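Local coordinates for Mgp-operon protein 3 (Mycoplasma pneumoniae, PDB 6RJ1), which probably serves in adhesion of the bacterium to host cells, as an extracellular, membrane-tethered surface protein that is thought to recognise sugars, at residues K46-G49 and D50-V54; G590-A593 and L594-T598; V640-D643 and Q644-T647; T837-G840 and S841-A845. All coordinates share one frame; numbering follows the deposited sequence.

Contact 1: residues K46-G49 and D50-V54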
loop_
_atom_site.group_PDB
_atom_site.type_symbol
_atom_site.label_atom_id
_atom_site.label_comp_id
_atom_site.label_asym_id
_atom_site.label_seq_id
_atom_site.Cartn_x
_atom_site.Cartn_y
_atom_site.Cartn_z
ATOM N N LYS A 46 -17.274 8.778 -9.301
ATOM C CA LYS A 46 -17.842 9.547 -8.202
ATOM C C LYS A 46 -18.917 10.495 -8.740
ATOM O O LYS A 46 -18.722 11.128 -9.782
ATOM C CB LYS A 46 -16.757 10.352 -7.444
ATOM C CG LYS A 46 -15.622 9.544 -6.792
ATOM C CD LYS A 46 -15.996 8.789 -5.517
ATOM C CE LYS A 46 -14.953 7.753 -5.147
ATOM N NZ LYS A 46 -13.756 8.329 -4.457
ATOM N N ARG A 47 -20.055 10.581 -8.042
ATOM C CA ARG A 47 -21.124 11.517 -8.388
ATOM C C ARG A 47 -20.743 12.814 -7.648
ATOM O O ARG A 47 -20.467 12.773 -6.443
ATOM C CB ARG A 47 -22.477 10.989 -7.890
ATOM C CG ARG A 47 -23.544 10.821 -8.951
ATOM C CD ARG A 47 -24.902 10.880 -8.254
ATOM N NE ARG A 47 -25.956 11.624 -8.959
ATOM C CZ ARG A 47 -25.895 12.907 -9.325
ATOM N NH1 ARG A 47 -26.936 13.485 -9.911
ATOM N NH2 ARG A 47 -24.785 13.611 -9.134
ATOM N N VAL A 48 -20.637 13.935 -8.375
ATOM C CA VAL A 48 -20.246 15.221 -7.791
ATOM C C VAL A 48 -21.450 16.162 -7.788
ATOM O O VAL A 48 -21.880 16.641 -8.839
ATOM C CB VAL A 48 -18.988 15.829 -8.470
ATOM C CG1 VAL A 48 -18.664 17.207 -7.902
ATOM C CG2 VAL A 48 -17.784 14.903 -8.326
ATOM N N GLY A 49 -21.991 16.396 -6.599
ATOM C CA GLY A 49 -23.175 17.222 -6.432
ATOM C C GLY A 49 -24.358 16.538 -7.080
ATOM O O GLY A 49 -24.531 15.327 -6.920
ATOM N N ASP A 50 -25.116 17.288 -7.883
ATOM C CA ASP A 50 -26.300 16.778 -8.568
ATOM C C ASP A 50 -26.229 16.875 -10.114
ATOM O O ASP A 50 -27.013 16.201 -10.788
ATOM C CB ASP A 50 -27.584 17.449 -8.016
ATOM C CG ASP A 50 -27.621 18.981 -7.955
ATOM O OD1 ASP A 50 -26.538 19.618 -8.035
ATOM O OD2 ASP A 50 -28.731 19.541 -7.797
ATOM N N THR A 51 -25.299 17.675 -10.674
ATOM C CA THR A 51 -25.181 17.840 -12.130
ATOM C C THR A 51 -23.871 17.246 -12.718
ATOM O O THR A 51 -23.646 17.371 -13.927
ATOM C CB THR A 51 -25.404 19.332 -12.521
ATOM O OG1 THR A 51 -25.895 19.427 -13.864
ATOM C CG2 THR A 51 -24.172 20.246 -12.292
ATOM N N LYS A 52 -23.034 16.598 -11.887
ATOM C CA LYS A 52 -21.749 16.059 -12.337
ATOM C C LYS A 52 -21.483 14.596 -11.957
ATOM O O LYS A 52 -21.863 14.140 -10.876
ATOM C CB LYS A 52 -20.606 16.960 -11.827
ATOM C CG LYS A 52 -19.230 16.734 -12.471
ATOM C CD LYS A 52 -18.560 18.042 -12.872
ATOM C CE LYS A 52 -18.017 18.833 -11.704
ATOM N NZ LYS A 52 -17.809 20.261 -12.068
ATOM N N LEU A 53 -20.803 13.880 -12.868
ATOM C CA LEU A 53 -20.359 12.505 -12.701
ATOM C C LEU A 53 -18.955 12.385 -13.286
ATOM O O LEU A 53 -18.739 12.670 -14.464
ATOM C CB LEU A 53 -21.331 11.498 -13.339
ATOM C CG LEU A 53 -20.955 10.018 -13.235
ATOM C CD1 LEU A 53 -21.207 9.471 -11.830
ATOM C CD2 LEU A 53 -21.721 9.214 -14.248
ATOM N N VAL A 54 -18.001 12.004 -12.435
ATOM C CA VAL A 54 -16.592 11.839 -12.774
ATOM C C VAL A 54 -16.271 10.341 -12.815
ATOM O O VAL A 54 -16.649 9.619 -11.897
ATOM C CB VAL A 54 -15.696 12.610 -11.762
ATOM C CG1 VAL A 54 -14.220 12.475 -12.109
ATOM C CG2 VAL A 54 -16.097 14.082 -11.682
#
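Lys46-Val48 and Lys52-Val54 pair antiparallel as the turn-proximal ends of the two strands of a beta hairpin, their short axes 4.5 Å apart at closest approach and 152° from one another in direction. Lys46 and Val54 form a hydrogen-bonded pair, with Lys46 N to Val54 O at 2.8 Å and Val54 N to Lys46 O at 2.9 Å. Val48 and Lys52 form the next such pair, where Val48 N reaches Lys52 O at 2.8 Å but the return bond from Lys52 N to Val48 O is weak. Gly49 suits this turn because its phi is positive (66°). Between these pairs sits the non-hydrogen-bonded pair Arg47 and Leu53, whose side chains share one face and meet at about a right angle, Arg47 CG against Leu53 CD1 at 3.9 Å. The arginine chain, bent at chi3, then runs on over the turn. There NH1 gives a nearly straight bond to Asp50 O (2.9 Å), a backbone oxygen lying in the guanidinium plane although the donor stands above the carbonyl plane. A long, flexible donor is apt for bracing a loop in this way. The other face carries Val48 and Val54, whose CG2 methyls touch at 3.8 Å, while the stem of Lys52 lies alongside Val48. Lys52 NZ forms a salt bridge with Glu483, and Lys46 NZ hydrogen-bonds to Leu458 O. Strand 114-121 pairs with the far side of strand 52-59, Trp126 of strand 125-135 lies against Arg47 and Leu53, and Leu458 and Tyr460 of strand 457-461 pack on the valine face.

Contact 2: residues G590-A593 and L594-T598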
loop_
_atom_site.group_PDB
_atom_site.type_symbol
_atom_site.label_atom_id
_atom_site.label_comp_id
_atom_site.label_asym_id
_atom_site.label_seq_id
_atom_site.Cartn_x
_atom_site.Cartn_y
_atom_site.Cartn_z
ATOM N N GLY A 590 5.776 6.339 27.157
ATOM C CA GLY A 590 4.949 7.229 26.358
ATOM C C GLY A 590 5.123 7.007 24.881
ATOM O O GLY A 590 6.163 6.498 24.459
ATOM N N TYR A 591 4.110 7.401 24.089
ATOM C CA TYR A 591 4.152 7.243 22.639
ATOM C C TYR A 591 5.347 7.942 22.004
ATOM O O TYR A 591 6.067 7.296 21.245
ATOM C CB TYR A 591 2.837 7.683 21.966
ATOM C CG TYR A 591 2.833 7.483 20.462
ATOM C CD1 TYR A 591 2.555 6.238 19.904
ATOM C CD2 TYR A 591 3.128 8.535 19.597
ATOM C CE1 TYR A 591 2.560 6.046 18.518
ATOM C CE2 TYR A 591 3.140 8.356 18.211
ATOM C CZ TYR A 591 2.851 7.111 17.675
ATOM O OH TYR A 591 2.871 6.925 16.308
ATOM N N LYS A 592 5.555 9.245 22.301
ATOM C CA LYS A 592 6.641 10.028 21.701
ATOM C C LYS A 592 8.027 9.492 22.003
ATOM O O LYS A 592 8.857 9.453 21.097
ATOM C CB LYS A 592 6.556 11.520 22.044
ATOM C CG LYS A 592 7.201 12.396 20.961
ATOM C CD LYS A 592 6.951 13.890 21.160
ATOM C CE LYS A 592 6.807 14.633 19.849
ATOM N NZ LYS A 592 5.514 14.331 19.165
ATOM N N ALA A 593 8.283 9.059 23.245
ATOM C CA ALA A 593 9.593 8.519 23.605
ATOM C C ALA A 593 9.890 7.231 22.852
ATOM O O ALA A 593 11.030 7.038 22.418
ATOM C CB ALA A 593 9.681 8.290 25.102
ATOM N N LEU A 594 8.864 6.376 22.664
ATOM C CA LEU A 594 8.982 5.101 21.955
ATOM C C LEU A 594 9.281 5.291 20.478
ATOM O O LEU A 594 10.168 4.622 19.953
ATOM C CB LEU A 594 7.718 4.242 22.123
ATOM C CG LEU A 594 7.481 3.588 23.481
ATOM C CD1 LEU A 594 6.076 3.056 23.572
ATOM C CD2 LEU A 594 8.456 2.466 23.744
ATOM N N VAL A 595 8.555 6.203 19.811
ATOM C CA VAL A 595 8.724 6.452 18.377
ATOM C C VAL A 595 10.016 7.230 18.081
ATOM O O VAL A 595 10.573 7.088 16.988
ATOM C CB VAL A 595 7.477 7.077 17.694
ATOM C CG1 VAL A 595 6.282 6.136 17.794
ATOM C CG2 VAL A 595 7.140 8.458 18.259
ATOM N N GLU A 596 10.507 8.020 19.051
ATOM C CA GLU A 596 11.748 8.774 18.884
ATOM C C GLU A 596 12.973 7.985 19.374
ATOM O O GLU A 596 14.087 8.499 19.283
ATOM C CB GLU A 596 11.664 10.170 19.531
ATOM C CG GLU A 596 10.692 11.115 18.836
ATOM C CD GLU A 596 10.660 12.548 19.343
ATOM O OE1 GLU A 596 10.688 13.471 18.496
ATOM O OE2 GLU A 596 10.595 12.752 20.578
ATOM N N ASN A 597 12.781 6.733 19.868
ATOM C CA ASN A 597 13.879 5.869 20.323
ATOM C C ASN A 597 14.870 5.631 19.196
ATOM O O ASN A 597 14.487 5.386 18.061
ATOM C CB ASN A 597 13.375 4.559 20.908
ATOM C CG ASN A 597 14.469 3.716 21.510
ATOM O OD1 ASN A 597 14.970 2.791 20.886
ATOM N ND2 ASN A 597 14.861 4.009 22.741
ATOM N N THR A 598 16.145 5.759 19.513
ATOM C CA THR A 598 17.278 5.714 18.588
ATOM C C THR A 598 17.595 4.291 18.030
ATOM O O THR A 598 18.271 4.208 17.007
ATOM C CB THR A 598 18.433 6.412 19.306
ATOM O OG1 THR A 598 18.522 7.731 18.787
ATOM C CG2 THR A 598 19.768 5.680 19.238
#
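Leu594, Val595 and Glu596 each send a backbone N-H four residues back, to the carbonyls of Gly590, Tyr591 and Lys592, which is the pattern of a single alpha-helical turn. The bonds Leu594 N to Gly590 O and Val595 N to Tyr591 O measure 3.2 Å and 3.1 Å. At the far end Glu596 N reaches Lys592 O at 3.0 Å, but with an N-H...O angle of only 142°. Gly590 is the N-cap, and its positive phi (99°) is one that glycine adopts readily. The side chains follow the same spacing of four. A methyl of Val595, CG1, lies over one face of the Tyr591 ring in a CH-pi contact, 3.8 Å from the centroid and displaced toward the hydroxyl end, where CZ is its closest ring atom. The tyrosine ring is swung out beside its own carbonyl carbon (chi1 -178°), and this carries it along the helix to meet the valine; a flat ring and a branched aliphatic group fit well here. Farther round, Lys592 and Glu596 touch through Lys592 CG and Glu596 OE2 at 3.4 Å, while Lys592 NZ and Glu596 OE1 stay 5.3 Å apart, so any attraction between the charges is probably a longer-range one. Leu594 tucks its CG against Gly590 O on the buried side. After the helix Asn597 binds Gly584 N through OD1 and Ser622 OG through ND2, tying the exit to loops nearby. The tyrosine ring also meets His731 of strand 723-732, and Gln505 of helix 503-511 touches both Tyr591 and Val595.

Contact 3: residues V640-D643 and Q644-T647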
loop_
_atom_site.group_PDB
_atom_site.type_symbol
_atom_site.label_atom_id
_atom_site.label_comp_id
_atom_site.label_asym_id
_atom_site.label_seq_id
_atom_site.Cartn_x
_atom_site.Cartn_y
_atom_site.Cartn_z
ATOM N N VAL A 640 28.055 -0.192 5.592
ATOM C CA VAL A 640 29.092 0.046 4.579
ATOM C C VAL A 640 30.398 0.290 5.345
ATOM O O VAL A 640 30.454 1.225 6.160
ATOM C CB VAL A 640 28.754 1.212 3.601
ATOM C CG1 VAL A 640 29.976 1.642 2.788
ATOM C CG2 VAL A 640 27.607 0.842 2.670
ATOM N N LYS A 641 31.434 -0.567 5.101
ATOM C CA LYS A 641 32.760 -0.480 5.737
ATOM C C LYS A 641 33.387 0.886 5.450
ATOM O O LYS A 641 33.331 1.356 4.314
ATOM C CB LYS A 641 33.681 -1.614 5.253
ATOM C CG LYS A 641 34.740 -1.999 6.281
ATOM C CD LYS A 641 35.901 -2.788 5.683
ATOM C CE LYS A 641 35.760 -4.283 5.825
ATOM N NZ LYS A 641 36.801 -4.998 5.049
ATOM N N SER A 642 33.948 1.532 6.488
ATOM C CA SER A 642 34.568 2.863 6.434
ATOM C C SER A 642 35.462 3.106 5.206
ATOM O O SER A 642 35.326 4.153 4.568
ATOM C CB SER A 642 35.337 3.154 7.721
ATOM O OG SER A 642 35.128 4.491 8.148
ATOM N N ASP A 643 36.351 2.139 4.862
ATOM C CA ASP A 643 37.250 2.244 3.709
ATOM C C ASP A 643 36.513 2.194 2.356
ATOM O O ASP A 643 37.039 2.702 1.363
ATOM C CB ASP A 643 38.382 1.197 3.786
ATOM C CG ASP A 643 38.017 -0.257 3.519
ATOM O OD1 ASP A 643 36.811 -0.560 3.407
ATOM O OD2 ASP A 643 38.945 -1.092 3.417
ATOM N N GLN A 644 35.299 1.595 2.319
ATOM C CA GLN A 644 34.479 1.485 1.108
ATOM C C GLN A 644 33.462 2.628 0.926
ATOM O O GLN A 644 32.738 2.634 -0.072
ATOM C CB GLN A 644 33.765 0.126 1.053
ATOM C CG GLN A 644 34.373 -0.843 0.055
ATOM C CD GLN A 644 35.430 -1.696 0.704
ATOM O OE1 GLN A 644 35.144 -2.760 1.257
ATOM N NE2 GLN A 644 36.674 -1.244 0.658
ATOM N N LYS A 645 33.415 3.589 1.868
ATOM C CA LYS A 645 32.462 4.704 1.839
ATOM C C LYS A 645 32.570 5.590 0.580
ATOM O O LYS A 645 31.547 5.986 0.035
ATOM C CB LYS A 645 32.544 5.551 3.120
ATOM C CG LYS A 645 31.989 4.834 4.345
ATOM C CD LYS A 645 31.311 5.763 5.341
ATOM C CE LYS A 645 32.253 6.318 6.389
ATOM N NZ LYS A 645 31.517 6.895 7.545
ATOM N N ALA A 646 33.787 5.884 0.118
ATOM C CA ALA A 646 34.003 6.722 -1.062
ATOM C C ALA A 646 33.684 6.011 -2.382
ATOM O O ALA A 646 33.335 6.669 -3.360
ATOM C CB ALA A 646 35.432 7.229 -1.076
ATOM N N THR A 647 33.799 4.673 -2.401
ATOM C CA THR A 647 33.629 3.837 -3.590
ATOM C C THR A 647 32.314 3.005 -3.614
ATOM O O THR A 647 32.076 2.278 -4.583
ATOM C CB THR A 647 34.893 2.955 -3.751
ATOM O OG1 THR A 647 34.889 2.343 -5.042
ATOM C CG2 THR A 647 35.046 1.897 -2.647
#
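The side chains of Asp643 and Gln644 run next to each other and in the same direction, with the carboxylate and amide planes 39° apart. Asp643 OD1 comes 2.8 Å from Gln644 NE2, but the angle at the donor is too poor for a hydrogen bond, so the two polar groups merely lie next to each other. The sharp bend of the glutamine at chi2 (91°) turns its amide toward the aspartate carboxylate, whose own CG stands between its backbone N and carbonyl carbon (chi1 73°). Both are hydrophilic groups suited to a surface loop. Beneath them the backbone curls: Gln644 N binds Lys641 O at 2.8 Å, from a position well above the carbonyl plane, and Lys645 N makes a weak bond to Ser642 O. The lysine stem follows this curl. Lys645 CG packs at 3.4 Å from Ser642 O, and bends at chi2 and chi3 bring its CE to 3.8 Å from Ser642 OG, the flexible methylene stem following the turn past the serine. On the inner side Val640 CG1 rests on the lysine backbone, 4.1 Å from Lys645 CA, and the same methyl lies near Lys645 CG. Val640 and Lys645 both also touch Phe515, so the apolar side of the curl faces a neighbouring loop, while Lys645 O accepts a bond from Asn520. Helical backbone angles at Ser642, Asp643 and Gln644, with bonds running from one residue to the third before it, make this a pair of overlapping type I beta turns, part of the loop joining strand 614-616 to strand 650-654.

Contact 4: residues T837-G840 and S841-A845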
loop_
_atom_site.group_PDB
_atom_site.type_symbol
_atom_site.label_atom_id
_atom_site.label_comp_id
_atom_site.label_asym_id
_atom_site.label_seq_id
_atom_site.Cartn_x
_atom_site.Cartn_y
_atom_site.Cartn_z
ATOM N N THR A 837 -9.269 -0.783 16.177
ATOM C CA THR A 837 -10.120 -1.653 16.985
ATOM C C THR A 837 -10.184 -3.016 16.295
ATOM O O THR A 837 -10.631 -3.088 15.146
ATOM C CB THR A 837 -11.496 -1.023 17.209
ATOM O OG1 THR A 837 -11.325 0.339 17.597
ATOM C CG2 THR A 837 -12.321 -1.771 18.256
ATOM N N PRO A 838 -9.706 -4.099 16.947
ATOM C CA PRO A 838 -9.743 -5.418 16.296
ATOM C C PRO A 838 -11.161 -5.928 16.097
ATOM O O PRO A 838 -11.986 -5.800 17.004
ATOM C CB PRO A 838 -8.969 -6.323 17.271
ATOM C CG PRO A 838 -8.276 -5.406 18.219
ATOM C CD PRO A 838 -9.136 -4.195 18.305
ATOM N N PHE A 839 -11.458 -6.486 14.915
ATOM C CA PHE A 839 -12.793 -7.029 14.685
ATOM C C PHE A 839 -12.867 -8.527 15.068
ATOM O O PHE A 839 -11.836 -9.172 15.268
ATOM C CB PHE A 839 -13.330 -6.723 13.271
ATOM C CG PHE A 839 -12.502 -6.993 12.036
ATOM C CD1 PHE A 839 -11.842 -8.206 11.867
ATOM C CD2 PHE A 839 -12.503 -6.091 10.970
ATOM C CE1 PHE A 839 -11.117 -8.468 10.693
ATOM C CE2 PHE A 839 -11.772 -6.350 9.803
ATOM C CZ PHE A 839 -11.091 -7.539 9.670
ATOM N N GLY A 840 -14.084 -9.037 15.228
ATOM C CA GLY A 840 -14.343 -10.418 15.622
ATOM C C GLY A 840 -14.009 -11.466 14.581
ATOM O O GLY A 840 -13.599 -11.142 13.461
ATOM N N SER A 841 -14.200 -12.740 14.957
ATOM C CA SER A 841 -13.948 -13.912 14.119
ATOM C C SER A 841 -14.815 -13.926 12.849
ATOM O O SER A 841 -14.337 -14.344 11.792
ATOM C CB SER A 841 -14.178 -15.186 14.925
ATOM O OG SER A 841 -13.479 -16.281 14.358
ATOM N N ALA A 842 -16.073 -13.452 12.962
ATOM C CA ALA A 842 -17.041 -13.386 11.867
ATOM C C ALA A 842 -16.602 -12.450 10.741
ATOM O O ALA A 842 -16.882 -12.725 9.567
ATOM C CB ALA A 842 -18.398 -12.959 12.402
ATOM N N GLU A 843 -15.929 -11.344 11.101
ATOM C CA GLU A 843 -15.434 -10.339 10.152
ATOM C C GLU A 843 -14.025 -10.655 9.675
ATOM O O GLU A 843 -13.621 -10.161 8.628
ATOM C CB GLU A 843 -15.557 -8.895 10.685
ATOM C CG GLU A 843 -15.679 -8.757 12.196
ATOM C CD GLU A 843 -17.033 -8.959 12.852
ATOM O OE1 GLU A 843 -17.062 -9.079 14.099
ATOM O OE2 GLU A 843 -18.060 -8.996 12.136
ATOM N N SER A 844 -13.295 -11.508 10.419
ATOM C CA SER A 844 -11.956 -11.994 10.069
ATOM C C SER A 844 -12.086 -13.077 8.988
ATOM O O SER A 844 -11.093 -13.465 8.381
ATOM C CB SER A 844 -11.258 -12.576 11.297
ATOM O OG SER A 844 -10.957 -11.578 12.258
ATOM N N ALA A 845 -13.315 -13.571 8.768
ATOM C CA ALA A 845 -13.648 -14.594 7.780
ATOM C C ALA A 845 -13.926 -13.966 6.410
ATOM O O ALA A 845 -13.948 -14.683 5.406
ATOM C CB ALA A 845 -14.859 -15.390 8.252
#
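Where strand 834-838 ends, Phe839 and Gly840 meet a chain reversal formed by Ser841-Ala845, a curl with helical backbone angles. Gly840 O gathers three donors: Ser844 OG at 2.9 Å, approaching from above the carbonyl plane, and more weakly Ser844 N and Glu843 N. The bond from Glu843 N closes a type I beta turn with Ser841 and Ala842 at its corners. In return Glu843 OE1 accepts a weak bond from Gly840 N at 3.2 Å; having no side chain, Gly840 can bring its CA within 3.4 Å of that oxygen. This is the loop leading from one antiparallel sheet, through strand 834-838, to strand 851-857 of the next, and Glu843 OE2 spans to it by binding Gln919 N in strand 914-920. The Phe839 and Glu843 side chains run antiparallel alongside each other, with ring and carboxylate planes 68° apart. Glu843 CB sits over one face of the ring, 4.1 Å from its centroid in a CH-pi contact, and Glu843 CG reaches Phe839 CB. The ring turns in under the curl with its CG between the backbone N and carbonyl carbon (chi1 49°), and presents an edge to Ser844: OG lies near the ring plane, 3.5 Å from Phe839 CE1. That small hydroxyl has a further hydrogen-bond partner in Tyr739 OH, and Tyr739 also packs on the phenylalanine.

In the fold
Along the chain the contacts come in series, 1, 2, 3 and 4, and none touches another. Contact 1 lies on an outer hairpin of the eight-stranded mixed sheet, and contact 3 is on the opposite side of the chain's centre, with contact centres about 57 Å apart. Contacts 2 and 3 both belong to the MgpC adhesin region, which is related to beta-propellers, yet their centres are still about 31 Å apart. Contact 4 lies at the end of strand 834-838 of a separate antiparallel sheet; its nearest atoms are about 14 Å from contact 2 and about 21 Å from contact 1. The four thus sample distant turns and strand or helix ends of one large, sheet-rich adhesin.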